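Local coordinates for peridinin-chlorophyll A protein (Amphidinium carterae, PDB 2C9E) that binds peridinin and chlorophyll a and probably serves as a water-soluble antenna that captures blue-green light, at residues V54-D59 / A240-V245; M100-D105 / S147-A152. All coordinates share one frame; numbering follows the deposited sequence.

Contact 1. Residues V54-D59 / A240-V245. With CLA (chlorophyll a), chain C.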
ATOM      1  N   VAL A  54     -11.865   0.531   3.793  1.00 20.47           N
ATOM      2  CA  VAL A  54     -12.194  -0.901   3.762  1.00 22.16           C
ATOM      3  C   VAL A  54     -11.222  -1.678   4.617  1.00 21.14           C
ATOM      4  O   VAL A  54     -11.615  -2.565   5.390  1.00 19.26           O
ATOM      5  CB  VAL A  54     -12.218  -1.502   2.275  1.00 24.35           C
ATOM      6  CG1 VAL A  54     -12.631  -2.980   2.275  1.00 27.33           C
ATOM      7  CG2 VAL A  54     -13.238  -0.742   1.457  1.00 25.10           C
ATOM      8  N   GLY A  55      -9.956  -1.298   4.532  1.00 19.90           N
ATOM      9  CA  GLY A  55      -8.940  -1.989   5.305  1.00 20.31           C
ATOM     10  C   GLY A  55      -9.257  -1.854   6.784  1.00 22.99           C
ATOM     11  O   GLY A  55      -8.938  -2.739   7.595  1.00 20.81           O
ATOM     12  N   LEU A  56      -9.906  -0.742   7.129  1.00 23.40           N
ATOM     13  CA  LEU A  56     -10.236  -0.461   8.521  1.00 24.76           C
ATOM     14  C   LEU A  56     -11.457  -1.231   9.006  1.00 24.64           C
ATOM     15  O   LEU A  56     -11.785  -1.170  10.172  1.00 25.59           O
ATOM     16  CB  LEU A  56     -10.440   1.050   8.727  1.00 24.21           C
ATOM     17  CG  LEU A  56      -9.144   1.846   8.962  1.00 25.46           C
ATOM     18  CD1 LEU A  56      -9.417   3.355   9.058  1.00 25.79           C
ATOM     19  CD2 LEU A  56      -8.505   1.396  10.231  1.00 22.39           C
ATOM     20  N   THR A  57     -12.108  -1.986   8.129  1.00 26.23           N
ATOM     21  CA  THR A  57     -13.278  -2.768   8.546  1.00 27.16           C
ATOM     22  C   THR A  57     -12.897  -4.236   8.778  1.00 28.01           C
ATOM     23  O   THR A  57     -13.676  -5.002   9.323  1.00 28.06           O
ATOM     24  CB  THR A  57     -14.418  -2.758   7.492  1.00 27.68           C
ATOM     25  OG1 THR A  57     -13.963  -3.367   6.268  1.00 26.13           O
ATOM     26  CG2 THR A  57     -14.922  -1.337   7.233  1.00 26.90           C
ATOM     27  N   MET A  58     -11.684  -4.607   8.369  1.00 27.78           N
ATOM     28  CA  MET A  58     -11.184  -5.976   8.478  1.00 27.07           C
ATOM     29  C   MET A  58     -10.701  -6.390   9.860  1.00 28.50           C
ATOM     30  O   MET A  58     -10.358  -5.551  10.702  1.00 29.24           O
ATOM     31  CB  MET A  58     -10.039  -6.167   7.486  1.00 24.42           C
ATOM     32  CG  MET A  58     -10.490  -6.061   6.003  1.00 25.15           C
ATOM     33  SD  MET A  58      -9.077  -5.956   4.835  1.00 22.57           S
ATOM     34  CE  MET A  58      -9.928  -6.012   3.251  1.00 21.30           C
ATOM     35  N   ASP A  59     -10.651  -7.697  10.067  1.00 28.20           N
ATOM     36  CA  ASP A  59     -10.186  -8.288  11.304  1.00 29.45           C
ATOM     37  C   ASP A  59      -8.643  -8.185  11.322  1.00 31.10           C
ATOM     38  O   ASP A  59      -7.948  -8.847  10.551  1.00 31.58           O
ATOM     39  CB  ASP A  59     -10.636  -9.736  11.303  1.00 30.49           C
ATOM     40  CG  ASP A  59     -10.207 -10.492  12.537  1.00 30.99           C
ATOM     41  OD1 ASP A  59      -9.318 -10.035  13.275  1.00 28.93           O
ATOM     42  OD2 ASP A  59     -10.774 -11.578  12.752  1.00 33.88           O
ATOM     43  N   ALA A 240      -2.749   5.413  12.512  1.00 22.99           N
ATOM     44  CA  ALA A 240      -2.099   6.137  11.402  1.00 20.76           C
ATOM     45  C   ALA A 240      -2.934   6.046  10.103  1.00 18.92           C
ATOM     46  O   ALA A 240      -3.190   7.049   9.436  1.00 20.20           O
ATOM     47  CB  ALA A 240      -0.725   5.580  11.205  1.00 20.03           C
ATOM     48  N   VAL A 241      -3.386   4.845   9.765  1.00 18.66           N
ATOM     49  CA  VAL A 241      -4.215   4.647   8.595  1.00 18.57           C
ATOM     50  C   VAL A 241      -5.463   5.588   8.703  1.00 21.24           C
ATOM     51  O   VAL A 241      -5.823   6.295   7.763  1.00 19.48           O
ATOM     52  CB  VAL A 241      -4.657   3.150   8.492  1.00 18.55           C
ATOM     53  CG1 VAL A 241      -5.750   2.957   7.417  1.00 16.52           C
ATOM     54  CG2 VAL A 241      -3.460   2.252   8.120  1.00 14.44           C
ATOM     55  N   PHE A 242      -6.141   5.589   9.846  1.00 22.14           N
ATOM     56  CA  PHE A 242      -7.292   6.433   9.946  1.00 22.22           C
ATOM     57  C   PHE A 242      -6.872   7.935   9.849  1.00 22.85           C
ATOM     58  O   PHE A 242      -7.582   8.753   9.222  1.00 20.61           O
ATOM     59  CB  PHE A 242      -8.047   6.139  11.248  1.00 25.47           C
ATOM     60  CG  PHE A 242      -9.275   6.984  11.407  1.00 27.73           C
ATOM     61  CD1 PHE A 242     -10.302   6.902  10.475  1.00 29.13           C
ATOM     62  CD2 PHE A 242      -9.352   7.942  12.424  1.00 28.96           C
ATOM     63  CE1 PHE A 242     -11.405   7.770  10.528  1.00 31.50           C
ATOM     64  CE2 PHE A 242     -10.437   8.827  12.506  1.00 29.84           C
ATOM     65  CZ  PHE A 242     -11.470   8.742  11.551  1.00 33.09           C
ATOM     66  N   ALA A 243      -5.732   8.304  10.450  1.00 22.08           N
ATOM     67  CA  ALA A 243      -5.279   9.701  10.361  1.00 22.58           C
ATOM     68  C   ALA A 243      -5.226  10.123   8.856  1.00 22.13           C
ATOM     69  O   ALA A 243      -5.635  11.218   8.489  1.00 19.99           O
ATOM     70  CB  ALA A 243      -3.889   9.861  11.009  1.00 23.98           C
ATOM     71  N   HIS A 244      -4.742   9.232   7.988  1.00 22.30           N
ATOM     72  CA  HIS A 244      -4.672   9.562   6.545  1.00 21.53           C
ATOM     73  C   HIS A 244      -6.085   9.639   5.940  1.00 19.87           C
ATOM     74  O   HIS A 244      -6.334  10.472   5.099  1.00 18.90           O
ATOM     75  CB  HIS A 244      -3.860   8.517   5.768  1.00 20.88           C
ATOM     76  CG  HIS A 244      -2.373   8.557   6.019  1.00 20.95           C
ATOM     77  ND1 HIS A 244      -1.785   8.019   7.152  1.00 19.69           N
ATOM     78  CD2 HIS A 244      -1.355   9.034   5.255  1.00 18.85           C
ATOM     79  CE1 HIS A 244      -0.466   8.165   7.074  1.00 21.10           C
ATOM     80  NE2 HIS A 244      -0.181   8.782   5.932  1.00 21.69           N
ATOM     81  N   VAL A 245      -6.993   8.734   6.337  1.00 20.98           N
ATOM     82  CA  VAL A 245      -8.392   8.749   5.842  1.00 21.07           C
ATOM     83  C   VAL A 245      -8.929  10.143   6.184  1.00 21.53           C
ATOM     84  O   VAL A 245      -9.555  10.804   5.376  1.00 20.19           O
ATOM     85  CB  VAL A 245      -9.342   7.677   6.554  1.00 21.34           C
ATOM     86  CG1 VAL A 245     -10.817   7.997   6.227  1.00 21.24           C
ATOM     87  CG2 VAL A 245      -9.035   6.226   6.074  1.00 19.64           C
TER
HETATM   88 MG   CLA C1328       2.903   7.903   3.592  1.00 18.92          MG
HETATM   89  CHA CLA C1328       6.401   7.960   3.930  1.00 17.54           C
HETATM   90  CHB CLA C1328       3.184   9.848   0.745  1.00 15.81           C
HETATM   91  CHC CLA C1328      -0.358   7.100   2.696  1.00 20.50           C
HETATM   92  CHD CLA C1328       2.887   5.286   5.909  1.00 19.35           C
HETATM   93  NA  CLA C1328       4.554   8.917   2.580  1.00 15.04           N
HETATM   94  C1A CLA C1328       5.915   8.794   2.900  1.00 18.76           C
HETATM   95  C2A CLA C1328       6.750   9.555   1.893  1.00 19.43           C
HETATM   96  C3A CLA C1328       5.725  10.312   1.062  1.00 16.26           C
HETATM   97  C4A CLA C1328       4.390   9.667   1.436  1.00 17.90           C
HETATM   98  CMA CLA C1328       5.703  11.788   1.486  1.00 13.83           C
HETATM   99  CAA CLA C1328       7.564   8.601   1.011  1.00 18.06           C
HETATM  100  CBA CLA C1328       8.595   9.323   0.146  1.00 20.31           C
HETATM  101  CGA CLA C1328       9.246   8.406  -0.880  1.00 20.90           C
HETATM  102  O1A CLA C1328      10.051   8.893  -1.677  1.00 20.03           O
HETATM  103  O2A CLA C1328       8.935   6.969  -0.958  1.00 19.43           O
HETATM  104  NB  CLA C1328       1.607   8.480   2.073  1.00 17.99           N
HETATM  105  C1B CLA C1328       1.935   9.326   1.034  1.00 17.05           C
HETATM  106  C2B CLA C1328       0.736   9.670   0.320  1.00 19.87           C
HETATM  107  C3B CLA C1328      -0.289   8.928   0.849  1.00 20.31           C
HETATM  108  C4B CLA C1328       0.290   8.108   1.932  1.00 20.08           C
HETATM  109  CMB CLA C1328       0.601  10.750  -0.818  1.00 11.71           C
HETATM  110  CAB CLA C1328      -1.581   9.174   0.212  1.00 20.93           C
HETATM  111  CBB CLA C1328      -2.682   8.534   0.636  1.00 25.45           C
HETATM  112  NC  CLA C1328       1.514   6.441   4.201  1.00 18.25           N
HETATM  113  C1C CLA C1328       0.212   6.328   3.748  1.00 19.64           C
HETATM  114  C2C CLA C1328      -0.484   5.353   4.580  1.00 18.85           C
HETATM  115  C3C CLA C1328       0.414   4.856   5.464  1.00 20.05           C
HETATM  116  C4C CLA C1328       1.684   5.526   5.217  1.00 20.22           C
HETATM  117  CMC CLA C1328      -1.953   4.928   4.495  1.00 19.42           C
HETATM  118  CAC CLA C1328       0.176   3.809   6.530  1.00 20.29           C
HETATM  119  CBC CLA C1328      -0.286   4.463   7.888  1.00 20.99           C
HETATM  120  ND  CLA C1328       4.277   6.847   4.661  1.00 16.78           N
HETATM  121  C1D CLA C1328       4.115   5.928   5.661  1.00 18.51           C
HETATM  122  C2D CLA C1328       5.303   5.838   6.467  1.00 18.18           C
HETATM  123  C3D CLA C1328       6.214   6.595   5.840  1.00 18.44           C
HETATM  124  C4D CLA C1328       5.576   7.201   4.723  1.00 19.04           C
HETATM  125  CMD CLA C1328       5.477   4.960   7.759  1.00 18.31           C
HETATM  126  CAD CLA C1328       7.601   6.983   5.785  1.00 21.31           C
HETATM  127  OBD CLA C1328       8.500   6.933   6.643  1.00 25.89           O
HETATM  128  CBD CLA C1328       7.834   7.675   4.456  1.00 19.33           C
HETATM  129  CGD CLA C1328       8.577   8.959   4.754  1.00 19.67           C
HETATM  130  O1D CLA C1328       7.949  10.002   4.926  1.00 16.83           O
HETATM  131  O2D CLA C1328       9.927   8.931   4.880  1.00 22.68           O
HETATM  132  CED CLA C1328      10.566  10.009   5.304  1.00 24.25           C
HETATM  133  C1  CLA C1328       9.624   6.206  -1.982  1.00 21.72           C
HETATM  134  C2  CLA C1328       9.174   4.894  -1.875  1.00 20.23           C
HETATM  135  C3  CLA C1328       9.852   3.684  -1.982  1.00 20.70           C
HETATM  136  C4  CLA C1328      11.394   3.580  -2.297  1.00 17.43           C
HETATM  137  C5  CLA C1328       9.126   2.290  -1.791  1.00 22.03           C
HETATM  138  C6  CLA C1328       7.583   2.368  -1.573  1.00 20.64           C
HETATM  139  C7  CLA C1328       6.963   1.001  -1.183  1.00 20.60           C
HETATM  140  C8  CLA C1328       5.441   1.011  -0.878  1.00 23.64           C
HETATM  141  C9  CLA C1328       5.035  -0.290  -0.148  1.00 24.27           C
HETATM  142  C10 CLA C1328       4.676   1.123  -2.218  1.00 23.52           C
HETATM  143  C11 CLA C1328       3.160   0.810  -2.161  1.00 24.50           C
HETATM  144  C12 CLA C1328       2.451   1.210  -3.458  1.00 24.81           C
HETATM  145  C13 CLA C1328       3.028   0.636  -4.761  1.00 25.34           C
HETATM  146  C14 CLA C1328       2.644   1.411  -6.003  1.00 25.68           C
HETATM  147  C15 CLA C1328       2.600  -0.831  -4.897  1.00 25.52           C
HETATM  148  C16 CLA C1328       1.118  -1.108  -5.096  1.00 24.13           C
HETATM  149  C17 CLA C1328       0.860  -2.566  -4.839  1.00 23.18           C
HETATM  150  C18 CLA C1328      -0.550  -3.052  -5.148  1.00 24.82           C
HETATM  151  C19 CLA C1328      -0.658  -4.524  -4.845  1.00 26.48           C
HETATM  152  C20 CLA C1328      -0.878  -2.816  -6.609  1.00 25.16           C
HETATM  153  O   HOH W   1       2.181   9.416   4.905  1.00 17.65           O
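Leu56 reaches across to helix 234-251 and lays its isobutyl group over one flank of it, meeting Val241, Phe242 and Val245. Its CD1 does most of the touching: it lies 3.8 Å from Phe242 CB, beside the edge of the phenyl ring and near the ring plane, and also comes up to CG2 of Val245. Leu56 CG packs 3.9 Å from Val241 CG1, the two side chains running antiparallel alongside each other, whereas Leu56 lies nearly perpendicular to Phe242. With CG anti to the backbone N (chi1 -179°), Phe242 carries its ring away from the helix, leaving CB and the ring edge to the leucine methyl. No hydrogen bond spans the two segments; the join is wholly apolar. It links the two sequence-related halves of this all-helical pigment carrier, the end of helix 41-55 in one half meeting a helix that holds a chlorophyll in the other. On the chlorophyll side of helix 234-251, His244 does not bind the central magnesium directly. A water is placed between them, 2.7 Å from His244 NE2 and 2.1 Å from CLA MG, at the edge of the imidazole and in its plane. One imidazole face turns to the macrocycle, NE2 lying 3.3 Å from CLA C1C. The ring's rotation is fixed from behind by a nearly straight bond, His244 ND1 to Ala240 O (2.9 Å, 171°), which arrives from above the carbonyl plane. Ala240 CB itself packs 3.5 Å from CLA CBC. Leu56 is the second residue of a type I turn from Gly55 to Met58, and Val54 O accepts from both Thr57 N and Thr57 OG1, the hydroxyl 2.6 Å away on a lone pair in the carbonyl plane.

Contact 2. Residues M100-D105 / S147-A152. With PID (peridinin), chain F.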
ATOM      1  N   MET A 100      -9.268 -12.955   4.845  1.00 23.70           N
ATOM      2  CA  MET A 100      -9.256 -11.589   5.280  1.00 22.27           C
ATOM      3  C   MET A 100     -10.421 -10.839   4.630  1.00 23.34           C
ATOM      4  O   MET A 100     -11.028  -9.956   5.262  1.00 23.18           O
ATOM      5  CB  MET A 100      -7.922 -10.934   4.937  1.00 21.59           C
ATOM      6  CG  MET A 100      -7.820  -9.452   5.315  1.00 19.45           C
ATOM      7  SD  MET A 100      -6.294  -8.780   4.474  1.00 22.26           S
ATOM      8  CE  MET A 100      -6.980  -8.294   2.796  1.00 19.39           C
ATOM      9  N   ILE A 101     -10.745 -11.154   3.377  1.00 22.13           N
ATOM     10  CA  ILE A 101     -11.853 -10.437   2.737  1.00 22.45           C
ATOM     11  C   ILE A 101     -13.211 -10.834   3.344  1.00 24.55           C
ATOM     12  O   ILE A 101     -14.184 -10.048   3.334  1.00 23.70           O
ATOM     13  CB  ILE A 101     -11.862 -10.655   1.189  1.00 20.37           C
ATOM     14  CG1 ILE A 101     -10.581 -10.052   0.619  1.00 18.58           C
ATOM     15  CG2 ILE A 101     -13.115 -10.025   0.547  1.00 17.31           C
ATOM     16  CD1 ILE A 101     -10.357 -10.357  -0.774  1.00 16.33           C
ATOM     17  N   ALA A 102     -13.271 -12.048   3.881  1.00 25.01           N
ATOM     18  CA  ALA A 102     -14.505 -12.509   4.508  1.00 25.98           C
ATOM     19  C   ALA A 102     -14.808 -11.652   5.759  1.00 26.36           C
ATOM     20  O   ALA A 102     -15.941 -11.531   6.185  1.00 25.40           O
ATOM     21  CB  ALA A 102     -14.383 -14.004   4.880  1.00 23.80           C
ATOM     22  N   SER A 103     -13.789 -11.045   6.347  1.00 27.28           N
ATOM     23  CA  SER A 103     -14.042 -10.220   7.520  1.00 27.96           C
ATOM     24  C   SER A 103     -14.352  -8.760   7.168  1.00 28.27           C
ATOM     25  O   SER A 103     -14.649  -7.967   8.041  1.00 29.45           O
ATOM     26  CB  SER A 103     -12.832 -10.238   8.459  1.00 27.24           C
ATOM     27  OG  SER A 103     -11.749  -9.499   7.896  1.00 25.75           O
ATOM     28  N   ALA A 104     -14.281  -8.401   5.900  1.00 27.86           N
ATOM     29  CA  ALA A 104     -14.498  -7.010   5.529  1.00 26.93           C
ATOM     30  C   ALA A 104     -15.961  -6.609   5.379  1.00 26.66           C
ATOM     31  O   ALA A 104     -16.851  -7.465   5.130  1.00 25.74           O
ATOM     32  CB  ALA A 104     -13.721  -6.696   4.200  1.00 23.61           C
ATOM     33  N   ASP A 105     -16.211  -5.304   5.524  1.00 25.10           N
ATOM     34  CA  ASP A 105     -17.552  -4.788   5.319  1.00 25.96           C
ATOM     35  C   ASP A 105     -17.805  -5.107   3.850  1.00 26.48           C
ATOM     36  O   ASP A 105     -17.051  -4.643   2.990  1.00 26.19           O
ATOM     37  CB  ASP A 105     -17.590  -3.289   5.497  1.00 27.36           C
ATOM     38  CG  ASP A 105     -18.934  -2.724   5.143  1.00 29.99           C
ATOM     39  OD1 ASP A 105     -19.280  -2.544   3.941  1.00 30.09           O
ATOM     40  OD2 ASP A 105     -19.675  -2.489   6.107  1.00 35.04           O
ATOM     41  N   SER A 147     -18.211 -16.112  -4.011  1.00 23.72           N
ATOM     42  CA  SER A 147     -19.439 -16.593  -3.367  1.00 26.00           C
ATOM     43  C   SER A 147     -19.158 -17.342  -2.081  1.00 25.52           C
ATOM     44  O   SER A 147     -19.946 -17.251  -1.135  1.00 26.29           O
ATOM     45  CB  SER A 147     -20.208 -17.544  -4.275  1.00 28.51           C
ATOM     46  OG  SER A 147     -20.526 -16.922  -5.496  1.00 32.45           O
ATOM     47  N   ALA A 148     -18.059 -18.108  -2.057  1.00 25.01           N
ATOM     48  CA  ALA A 148     -17.711 -18.859  -0.859  1.00 26.30           C
ATOM     49  C   ALA A 148     -17.409 -17.843   0.202  1.00 27.44           C
ATOM     50  O   ALA A 148     -17.886 -17.966   1.316  1.00 28.80           O
ATOM     51  CB  ALA A 148     -16.479 -19.772  -1.096  1.00 26.87           C
ATOM     52  N   VAL A 149     -16.623 -16.825  -0.162  1.00 26.56           N
ATOM     53  CA  VAL A 149     -16.272 -15.744   0.763  1.00 26.57           C
ATOM     54  C   VAL A 149     -17.484 -14.934   1.269  1.00 25.87           C
ATOM     55  O   VAL A 149     -17.593 -14.633   2.459  1.00 24.10           O
ATOM     56  CB  VAL A 149     -15.264 -14.794   0.106  1.00 25.50           C
ATOM     57  CG1 VAL A 149     -14.997 -13.629   1.013  1.00 25.61           C
ATOM     58  CG2 VAL A 149     -13.980 -15.568  -0.200  1.00 23.70           C
ATOM     59  N   ARG A 150     -18.373 -14.566   0.356  1.00 26.79           N
ATOM     60  CA  ARG A 150     -19.569 -13.821   0.712  1.00 28.66           C
ATOM     61  C   ARG A 150     -20.353 -14.690   1.704  1.00 29.78           C
ATOM     62  O   ARG A 150     -20.688 -14.235   2.781  1.00 29.38           O
ATOM     63  CB  ARG A 150     -20.428 -13.578  -0.531  1.00 29.41           C
ATOM     64  CG  ARG A 150     -21.707 -12.728  -0.282  1.00 33.42           C
ATOM     65  CD  ARG A 150     -22.728 -12.942  -1.411  1.00 36.03           C
ATOM     66  NE  ARG A 150     -23.005 -14.376  -1.489  1.00 40.19           N
ATOM     67  CZ  ARG A 150     -23.054 -15.075  -2.616  1.00 41.33           C
ATOM     68  NH1 ARG A 150     -22.871 -14.447  -3.775  1.00 41.12           N
ATOM     69  NH2 ARG A 150     -23.177 -16.411  -2.572  1.00 39.87           N
ATOM     70  N   ASP A 151     -20.622 -15.946   1.345  1.00 30.22           N
ATOM     71  CA  ASP A 151     -21.366 -16.817   2.244  1.00 31.57           C
ATOM     72  C   ASP A 151     -20.734 -16.849   3.643  1.00 31.26           C
ATOM     73  O   ASP A 151     -21.438 -16.824   4.648  1.00 31.05           O
ATOM     74  CB  ASP A 151     -21.475 -18.239   1.669  1.00 33.68           C
ATOM     75  CG  ASP A 151     -22.417 -18.311   0.458  1.00 36.70           C
ATOM     76  OD1 ASP A 151     -23.228 -17.375   0.276  1.00 38.19           O
ATOM     77  OD2 ASP A 151     -22.363 -19.298  -0.309  1.00 38.77           O
ATOM     78  N   ALA A 152     -19.412 -16.869   3.720  1.00 29.36           N
ATOM     79  CA  ALA A 152     -18.784 -16.934   5.022  1.00 29.61           C
ATOM     80  C   ALA A 152     -18.574 -15.583   5.716  1.00 29.00           C
ATOM     81  O   ALA A 152     -18.172 -15.534   6.858  1.00 28.88           O
ATOM     82  CB  ALA A 152     -17.430 -17.711   4.918  1.00 29.49           C
TER
HETATM   83  C1  PID F1331     -17.837  -9.551  -3.767  1.00 22.03           C
HETATM   84  C2  PID F1331     -19.330  -9.352  -3.486  1.00 22.90           C
HETATM   85  C3  PID F1331     -19.526  -8.763  -2.086  1.00 24.09           C
HETATM   86  C4  PID F1331     -18.960  -9.758  -1.069  1.00 22.27           C
HETATM   87  C5  PID F1331     -17.438  -9.921  -1.167  1.00 23.00           C
HETATM   88  C6  PID F1331     -16.897  -9.904  -2.610  1.00 22.31           C
HETATM   89  C7  PID F1331     -15.687 -10.585  -2.793  1.00 22.50           C
HETATM   90  C8  PID F1331     -14.535 -10.081  -3.401  1.00 21.72           C
HETATM   91  C9  PID F1331     -13.331 -10.777  -3.542  1.00 22.43           C
HETATM   92  C10 PID F1331     -13.035 -12.068  -3.116  1.00 24.68           C
HETATM   93  C11 PID F1331     -12.193 -10.288  -4.039  1.00 23.94           C
HETATM   94  C12 PID F1331     -11.219 -11.199  -3.932  1.00 23.98           C
HETATM   95  C13 PID F1331      -9.896 -11.018  -4.339  1.00 23.11           C
HETATM   96  C14 PID F1331      -8.847 -11.935  -4.239  1.00 23.64           C
HETATM   97  C15 PID F1331      -7.578 -11.573  -4.696  1.00 23.07           C
HETATM   98  C16 PID F1331      -6.430 -12.364  -4.647  1.00 19.62           C
HETATM   99  C17 PID F1331      -5.199 -11.904  -5.115  1.00 18.95           C
HETATM  100  C18 PID F1331      -4.041 -12.678  -5.034  1.00 16.53           C
HETATM  101  C19 PID F1331      -2.785 -12.255  -5.466  1.00 16.34           C
HETATM  102  C20 PID F1331      -1.682 -13.094  -5.293  1.00 16.52           C
HETATM  103  C21 PID F1331      -0.363 -12.791  -5.634  1.00 17.27           C
HETATM  104  C22 PID F1331       0.647 -13.717  -5.370  1.00 16.69           C
HETATM  105  C23 PID F1331       1.902 -13.473  -5.639  1.00 17.43           C
HETATM  106  C24 PID F1331       3.159 -13.173  -5.848  1.00 17.70           C
HETATM  107  C25 PID F1331       4.020 -12.456  -4.797  1.00 17.30           C
HETATM  108  C26 PID F1331       4.560 -11.164  -5.423  1.00 17.56           C
HETATM  109  C27 PID F1331       5.252 -11.397  -6.771  1.00 19.05           C
HETATM  110  C28 PID F1331       4.359 -12.155  -7.764  1.00 18.81           C
HETATM  111  C29 PID F1331       3.841 -13.477  -7.184  1.00 19.22           C
HETATM  112  C30 PID F1331       6.616  -9.456  -6.948  1.00 21.15           C
HETATM  113  C31 PID F1331       6.989  -8.130  -7.615  1.00 19.20           C
HETATM  114  CM1 PID F1331     -17.536 -10.053  -5.180  1.00 22.74           C
HETATM  115  CM2 PID F1331     -17.100 -11.237  -0.460  1.00 20.10           C
HETATM  116  CM3 PID F1331     -16.822  -8.777  -0.357  1.00 21.87           C
HETATM  117  CM4 PID F1331      -9.073 -13.319  -3.621  1.00 22.57           C
HETATM  118  CM5 PID F1331       0.003 -11.440  -6.260  1.00 16.02           C
HETATM  119  CM6 PID F1331       3.187 -12.052  -3.577  1.00 19.16           C
HETATM  120  CM7 PID F1331       5.158 -13.363  -4.324  1.00 18.91           C
HETATM  121  CM8 PID F1331       2.856 -14.125  -8.162  1.00 17.87           C
HETATM  122  O1  PID F1331     -16.926  -8.597  -3.213  1.00 20.65           O
HETATM  123  O2  PID F1331     -20.918  -8.569  -1.812  1.00 27.21           O
HETATM  124  O3  PID F1331     -13.816 -12.846  -2.574  1.00 26.72           O
HETATM  125  O4  PID F1331     -11.716 -12.336  -3.358  1.00 23.78           O
HETATM  126  O5  PID F1331       4.945 -14.351  -6.908  1.00 19.78           O
HETATM  127  O6  PID F1331       5.492 -10.107  -7.355  1.00 21.13           O
HETATM  128  O7  PID F1331       7.364  -9.951  -6.108  1.00 24.10           O
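Val149 and Ala102 bring helix 132-152 against the last turn of helix 87-102, with a closest CA-CA approach of 5.3 Å between these two residues. A single methyl, Val149 CG1, does the touching: it lies 3.9 Å from Ala102 CB and 3.7 Å from Ala102 N, near the peptide that joins Ala102 to Ile101. That methyl stands anti to the valine's backbone N (chi1 175°), which also brings it 3.5 Å from PID CM2, a methyl on C5 of the peridinin six-membered ring. The small alanine side chain probably helps the backbones come this close. Ile101 also joins in, its CG2 4.1 Å from Val149 CG1 and its side chain slanted across the valine's, while its other branch carries CD1 to 3.4 Å from PID C12 in the five-membered lactone of the carotenoid. The pair of helix ends thus forms part of the wall of a peridinin pocket, an apolar surface against the lactone and the neighbouring six-membered ring; both helices belong to the N-terminal half of this all-helical antenna protein. Replacing Ile101 by an alanine removes CD1 and CG2 and is likely to leave the peridinin lactone and Val149 CG1 without these neighbours, opening a gap in the pocket wall. From Val149, CB and CG2 also lie close to PID O3, and Arg150 lays CB and CG along PID C4 of the six-membered ring. The arginine head turns outward, where NH2 forms a salt bridge with Asp151 OD1 (3.0 Å), the acceptor lying in the guanidinium plane but met from above the carboxylate plane. Met100 O accepts from Ser103 OG at 2.8 Å as well as from Ser103 N, both from the same face of its plane. Ala102 O is also hydrogen-bonded to Ser153 OG.

Overall arrangement
The two contacts lie 18 Å apart between centres, and along the chain contact 2 is nested inside the loop closed by contact 1. They meet through the turns that follow helices 41-55 and 87-102: Asp59 N lies 3.0 Å from Ser103 OG and Thr57 OG1 3.1 Å from Asp105 N, both probable hydrogen bonds, while Met58 SD packs 3.7 Å from Met100 CE. Met58 and Met100 line the same peridinin pocket, also touched by Gly55 and Leu56, so a carotenoid is shared between the contacts. Each contact also borders chlorophyll a: His244 in contact 1 and Met100 in contact 2 belong to two different chlorophyll pockets.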